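Local coordinates for esterase D (Cellvibrio japonicus, PDB 2W87), which carries a family 35 carbohydrate-binding module, the part present here, which binds glucuronic acid through calcium and probably targets a feruloyl esterase to plant cell walls, at residues E6-D19 with G29-W43. Residues are numbered along the deposited sequence; the frame is centred on the assembly and turned at random.
Sequences EAQAGFCRVDGTID and GFANTNNAQGAAVVW. With CA (calcium ion), chain C; CA (calcium ion), chain D; GCU (alpha-D-glucopyranuronic acid), chain E.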
loop_
_atom_site.group_PDB
_atom_site.type_symbol
_atom_site.label_atom_id
_atom_site.label_comp_id
_atom_site.label_asym_id
_atom_site.label_seq_id
_atom_site.Cartn_x
_atom_site.Cartn_y
_atom_site.Cartn_z
ATOM N N GLU A 6 -6.932 -5.952 -3.080
ATOM C CA GLU A 6 -6.618 -7.364 -3.067
ATOM C C GLU A 6 -7.500 -8.123 -4.051
ATOM O O GLU A 6 -8.667 -7.750 -4.272
ATOM C CB GLU A 6 -6.813 -7.934 -1.663
ATOM C CG GLU A 6 -8.264 -7.891 -1.143
ATOM C CD GLU A 6 -8.775 -6.485 -0.779
ATOM O OE1 GLU A 6 -7.934 -5.630 -0.419
ATOM O OE2 GLU A 6 -10.019 -6.215 -0.827
ATOM N N ALA A 7 -6.935 -9.168 -4.650
ATOM C CA ALA A 7 -7.692 -10.073 -5.499
ATOM C C ALA A 7 -8.161 -9.408 -6.778
ATOM O O ALA A 7 -9.137 -9.874 -7.381
ATOM C CB ALA A 7 -8.865 -10.605 -4.750
ATOM N N GLN A 8 -7.488 -8.334 -7.191
ATOM C CA GLN A 8 -7.791 -7.641 -8.451
ATOM C C GLN A 8 -6.480 -7.277 -9.171
ATOM O O GLN A 8 -5.398 -7.272 -8.570
ATOM C CB GLN A 8 -8.675 -6.403 -8.190
ATOM C CG GLN A 8 -9.977 -6.695 -7.403
ATOM C CD GLN A 8 -11.014 -7.550 -8.167
ATOM O OE1 GLN A 8 -11.087 -7.517 -9.398
ATOM N NE2 GLN A 8 -11.842 -8.298 -7.415
ATOM N N ALA A 9 -6.557 -7.004 -10.469
ATOM C CA ALA A 9 -5.382 -6.666 -11.254
ATOM C C ALA A 9 -4.674 -5.489 -10.629
ATOM O O ALA A 9 -5.313 -4.500 -10.242
ATOM C CB ALA A 9 -5.758 -6.351 -12.741
ATOM N N GLY A 10 -3.356 -5.596 -10.534
ATOM C CA GLY A 10 -2.544 -4.539 -9.939
ATOM C C GLY A 10 -2.135 -4.855 -8.509
ATOM O O GLY A 10 -1.234 -4.226 -7.977
ATOM N N PHE A 11 -2.787 -5.825 -7.880
ATOM C CA PHE A 11 -2.347 -6.286 -6.547
ATOM C C PHE A 11 -1.401 -7.446 -6.782
ATOM O O PHE A 11 -1.776 -8.427 -7.433
ATOM C CB PHE A 11 -3.517 -6.713 -5.674
ATOM C CG PHE A 11 -3.113 -7.032 -4.247
ATOM C CD1 PHE A 11 -3.145 -6.045 -3.279
ATOM C CD2 PHE A 11 -2.697 -8.280 -3.892
ATOM C CE1 PHE A 11 -2.805 -6.302 -1.971
ATOM C CE2 PHE A 11 -2.311 -8.551 -2.571
ATOM C CZ PHE A 11 -2.356 -7.552 -1.619
ATOM N N CYS A 12 -0.189 -7.351 -6.257
ATOM C CA CYS A 12 0.833 -8.341 -6.560
ATOM C C CYS A 12 1.102 -9.352 -5.454
ATOM O O CYS A 12 1.265 -10.537 -5.721
ATOM C CB CYS A 12 2.140 -7.654 -6.964
ATOM S SG CYS A 12 1.976 -6.759 -8.487
ATOM N N ARG A 13 1.231 -8.889 -4.230
ATOM C CA ARG A 13 1.712 -9.754 -3.172
ATOM C C ARG A 13 1.493 -9.137 -1.816
ATOM O O ARG A 13 1.487 -7.922 -1.683
ATOM C CB ARG A 13 3.232 -10.014 -3.320
ATOM C CG ARG A 13 3.749 -11.085 -2.409
ATOM C CD ARG A 13 5.226 -11.277 -2.518
ATOM N NE ARG A 13 5.977 -10.493 -1.553
ATOM C CZ ARG A 13 6.732 -9.439 -1.856
ATOM N NH1 ARG A 13 6.829 -9.016 -3.119
ATOM N NH2 ARG A 13 7.387 -8.794 -0.892
ATOM N N VAL A 14 1.251 -10.003 -0.837
ATOM C CA VAL A 14 1.400 -9.656 0.586
ATOM C C VAL A 14 2.250 -10.742 1.260
ATOM O O VAL A 14 2.033 -11.933 1.046
ATOM C CB VAL A 14 0.061 -9.491 1.330
ATOM C CG1 VAL A 14 -0.837 -10.705 1.158
ATOM C CG2 VAL A 14 0.296 -9.160 2.825
ATOM N N ASP A 15 3.244 -10.294 2.027
ATOM C CA ASP A 15 3.979 -11.187 2.922
ATOM C C ASP A 15 3.145 -11.342 4.172
ATOM O O ASP A 15 3.285 -10.574 5.133
ATOM C CB ASP A 15 5.351 -10.620 3.240
ATOM C CG ASP A 15 6.185 -10.408 2.002
ATOM O OD1 ASP A 15 6.167 -11.332 1.129
ATOM O OD2 ASP A 15 6.820 -9.306 1.882
ATOM N N GLY A 16 2.263 -12.325 4.146
ATOM C CA GLY A 16 1.194 -12.435 5.144
ATOM C C GLY A 16 -0.044 -13.035 4.496
ATOM O O GLY A 16 0.062 -13.951 3.702
ATOM N N THR A 17 -1.220 -12.510 4.817
ATOM C CA THR A 17 -2.468 -13.043 4.306
ATOM C C THR A 17 -3.385 -11.943 3.844
ATOM O O THR A 17 -3.190 -10.799 4.216
ATOM C CB THR A 17 -3.221 -13.880 5.384
ATOM O OG1 THR A 17 -3.337 -13.152 6.611
ATOM C CG2 THR A 17 -2.529 -15.201 5.643
ATOM N N ILE A 18 -4.376 -12.317 3.041
ATOM C CA ILE A 18 -5.527 -11.476 2.795
ATOM C C ILE A 18 -6.656 -11.907 3.728
ATOM O O ILE A 18 -7.086 -13.046 3.694
ATOM C CB ILE A 18 -5.994 -11.531 1.334
ATOM C CG1 ILE A 18 -4.853 -11.106 0.429
ATOM C CG2 ILE A 18 -7.203 -10.604 1.126
ATOM C CD1 ILE A 18 -4.505 -9.655 0.589
ATOM N N ASP A 19 -7.120 -10.977 4.561
ATOM C CA ASP A 19 -8.049 -11.278 5.624
ATOM C C ASP A 19 -9.300 -10.421 5.470
ATOM O O ASP A 19 -9.332 -9.445 4.695
ATOM C CB ASP A 19 -7.431 -10.970 6.995
ATOM C CG ASP A 19 -6.294 -11.870 7.357
ATOM O OD1 ASP A 19 -5.915 -12.763 6.567
ATOM O OD2 ASP A 19 -5.780 -11.680 8.481
ATOM N N GLY A 29 -11.456 -7.744 1.148
ATOM C CA GLY A 29 -10.721 -7.811 2.408
ATOM C C GLY A 29 -9.626 -6.760 2.550
ATOM O O GLY A 29 -9.754 -5.634 2.080
ATOM N N PHE A 30 -8.552 -7.161 3.212
ATOM C CA PHE A 30 -7.412 -6.294 3.452
ATOM C C PHE A 30 -6.161 -7.143 3.564
ATOM O O PHE A 30 -6.236 -8.337 3.853
ATOM C CB PHE A 30 -7.623 -5.472 4.719
ATOM C CG PHE A 30 -7.988 -6.284 5.938
ATOM C CD1 PHE A 30 -7.014 -6.878 6.719
ATOM C CD2 PHE A 30 -9.313 -6.439 6.311
ATOM C CE1 PHE A 30 -7.354 -7.604 7.837
ATOM C CE2 PHE A 30 -9.657 -7.152 7.428
ATOM C CZ PHE A 30 -8.683 -7.738 8.198
ATOM N N ALA A 31 -5.019 -6.551 3.260
ATOM C CA ALA A 31 -3.745 -7.260 3.357
ATOM C C ALA A 31 -3.249 -7.155 4.803
ATOM O O ALA A 31 -3.115 -6.052 5.365
ATOM C CB ALA A 31 -2.723 -6.656 2.386
ATOM N N ASN A 32 -2.940 -8.308 5.389
ATOM C CA ASN A 32 -2.427 -8.403 6.747
ATOM C C ASN A 32 -0.998 -8.952 6.731
ATOM O O ASN A 32 -0.796 -10.149 6.548
ATOM C CB ASN A 32 -3.325 -9.344 7.550
ATOM C CG ASN A 32 -2.805 -9.616 8.947
ATOM O OD1 ASN A 32 -1.781 -9.056 9.370
ATOM N ND2 ASN A 32 -3.523 -10.482 9.683
ATOM N N THR A 33 -0.009 -8.086 6.880
ATOM C CA THR A 33 1.389 -8.536 6.867
ATOM C C THR A 33 1.731 -9.377 8.092
ATOM O O THR A 33 1.200 -9.152 9.187
ATOM C CB THR A 33 2.404 -7.364 6.842
ATOM O OG1 THR A 33 2.182 -6.492 7.961
ATOM C CG2 THR A 33 2.303 -6.597 5.532
ATOM N N ASN A 34 2.618 -10.340 7.878
ATOM C CA ASN A 34 3.410 -10.911 8.941
ATOM C C ASN A 34 3.889 -9.813 9.871
ATOM O O ASN A 34 4.189 -8.716 9.419
ATOM C CB ASN A 34 4.673 -11.559 8.359
ATOM C CG ASN A 34 4.380 -12.790 7.505
ATOM O OD1 ASN A 34 3.393 -13.483 7.737
ATOM N ND2 ASN A 34 5.264 -13.078 6.526
ATOM N N ASN A 35 3.999 -10.117 11.161
ATOM C CA ASN A 35 4.533 -9.172 12.128
ATOM C C ASN A 35 6.054 -9.292 12.180
ATOM O O ASN A 35 6.625 -9.933 13.076
ATOM C CB ASN A 35 3.858 -9.405 13.481
ATOM C CG ASN A 35 2.336 -9.487 13.353
ATOM O OD1 ASN A 35 1.736 -8.807 12.511
ATOM N ND2 ASN A 35 1.721 -10.359 14.133
ATOM N N ALA A 36 6.690 -8.684 11.199
ATOM C CA ALA A 36 8.122 -8.710 11.017
ATOM C C ALA A 36 8.554 -7.480 10.245
ATOM O O ALA A 36 7.858 -7.010 9.339
ATOM C CB ALA A 36 8.527 -9.948 10.247
ATOM N N GLN A 37 9.736 -6.990 10.560
ATOM C CA GLN A 37 10.293 -5.893 9.823
ATOM C C GLN A 37 10.494 -6.335 8.379
ATOM O O GLN A 37 10.866 -7.482 8.105
ATOM C CB GLN A 37 11.614 -5.475 10.453
ATOM C CG GLN A 37 12.182 -4.227 9.913
ATOM C CD GLN A 37 13.533 -3.991 10.528
ATOM O OE1 GLN A 37 13.642 -3.802 11.744
ATOM N NE2 GLN A 37 14.573 -4.086 9.728
ATOM N N GLY A 38 10.176 -5.441 7.458
ATOM C CA GLY A 38 10.337 -5.700 6.048
ATOM C C GLY A 38 9.148 -6.367 5.384
ATOM O O GLY A 38 9.062 -6.393 4.150
ATOM N N ALA A 39 8.223 -6.918 6.162
ATOM C CA ALA A 39 7.033 -7.529 5.556
ATOM C C ALA A 39 6.295 -6.489 4.700
ATOM O O ALA A 39 6.064 -5.366 5.135
ATOM C CB ALA A 39 6.132 -8.138 6.623
ATOM N N ALA A 40 5.923 -6.886 3.480
ATOM C CA ALA A 40 5.442 -5.950 2.478
ATOM C C ALA A 40 4.075 -6.254 1.876
ATOM O O ALA A 40 3.551 -7.401 1.941
ATOM C CB ALA A 40 6.483 -5.776 1.376
ATOM N N VAL A 41 3.497 -5.188 1.308
ATOM C CA VAL A 41 2.377 -5.288 0.384
ATOM C C VAL A 41 2.889 -4.699 -0.899
ATOM O O VAL A 41 3.573 -3.654 -0.878
ATOM C CB VAL A 41 1.101 -4.547 0.873
ATOM C CG1 VAL A 41 -0.065 -4.777 -0.118
ATOM C CG2 VAL A 41 0.733 -5.030 2.265
ATOM N N VAL A 42 2.579 -5.351 -2.019
ATOM C CA VAL A 42 3.119 -4.940 -3.320
ATOM C C VAL A 42 2.015 -4.800 -4.370
ATOM O O VAL A 42 1.146 -5.680 -4.505
ATOM C CB VAL A 42 4.212 -5.916 -3.847
ATOM C CG1 VAL A 42 4.850 -5.401 -5.138
ATOM C CG2 VAL A 42 5.282 -6.174 -2.794
ATOM N N TRP A 43 2.063 -3.671 -5.083
ATOM C CA TRP A 43 1.177 -3.360 -6.197
ATOM C C TRP A 43 1.993 -3.047 -7.424
ATOM O O TRP A 43 3.188 -2.765 -7.347
ATOM C CB TRP A 43 0.316 -2.127 -5.906
ATOM C CG TRP A 43 -0.497 -2.187 -4.654
ATOM C CD1 TRP A 43 -1.738 -2.655 -4.532
ATOM C CD2 TRP A 43 -0.094 -1.735 -3.357
ATOM N NE1 TRP A 43 -2.169 -2.548 -3.226
ATOM C CE2 TRP A 43 -1.174 -1.970 -2.484
ATOM C CE3 TRP A 43 1.066 -1.145 -2.855
ATOM C CZ2 TRP A 43 -1.129 -1.632 -1.145
ATOM C CZ3 TRP A 43 1.101 -0.800 -1.516
ATOM C CH2 TRP A 43 0.024 -1.057 -0.679
HETATM CA CA CA C . -0.204 -8.197 10.870
HETATM CA CA CA D . -9.659 -4.017 0.327
HETATM C C1 GCU E . -4.296 -9.013 15.330
HETATM C C2 GCU E . -5.307 -8.506 14.302
HETATM C C3 GCU E . -4.694 -8.606 12.908
HETATM C C4 GCU E . -3.460 -7.728 12.871
HETATM C C5 GCU E . -2.499 -8.199 13.974
HETATM C C6 GCU E . -1.246 -7.339 14.059
HETATM O O1 GCU E . -4.004 -10.365 14.979
HETATM O O2 GCU E . -6.476 -9.306 14.352
HETATM O O3 GCU E . -5.621 -8.187 11.904
HETATM O O4 GCU E . -2.773 -7.813 11.597
HETATM O O5 GCU E . -3.142 -8.131 15.246
HETATM O O6A GCU E . -0.657 -7.123 12.989
HETATM O O6B GCU E . -0.868 -6.907 15.175
HETATM O O HOH W 1 1.593 -6.505 10.823
HETATM O O HOH W 2 -0.364 -10.464 11.737
HETATM O O HOH W 3 -0.934 -6.234 9.552
#
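Strand 11-14 runs antiparallel to strand 40-43, and strand 16-19 pairs in a hairpin with strand 30-33, the axes there 4.6 Å apart at 152°. Cys12 N and Arg13 N both donate to Val42 O, from the same face of its carbonyl, making a classic beta bulge. Phe11, with CG anti to its backbone N (chi1 -173°), points a ring edge at the face of the five-membered ring of Trp43 in an offset edge-to-face pair (planes at 86°), while its CE1 meets Val41 CG1 at 3.6 Å. Val14 CG2 and Phe11 CZ both reach Ala31 CB, joining the two pairings, and Ile18 CD1 covers the same methyl from within the hairpin. On the sheet face opposite Phe11 and Val14, Arg13 grips Asp15 side-on in a salt bridge, NE to OD1 and NH2 to OD2, and lays one guanidinium face on Val42 CG2. Asp15 OD2 also accepts Ala40 N on its anti side. Asp19 OD2 takes a nearly straight bond from Asn32 ND2 (2.8 Å), in the amide plane but above the carboxylate; this probably fixes the amide's rotation, with Asn32 OD1 turned to the calcium at 2.3 Å. That ion also binds Thr33 O and O4 and O6A of the glucuronic acid. Glu6 chelates the second calcium with both oxygens, beside Gly29 O. Within the beta-sandwich, strand 40-47 pairs on with strand 106-114, whose side chains flank Ala40 and Val42, and strand 122-129 lies against Phe30 and Trp43.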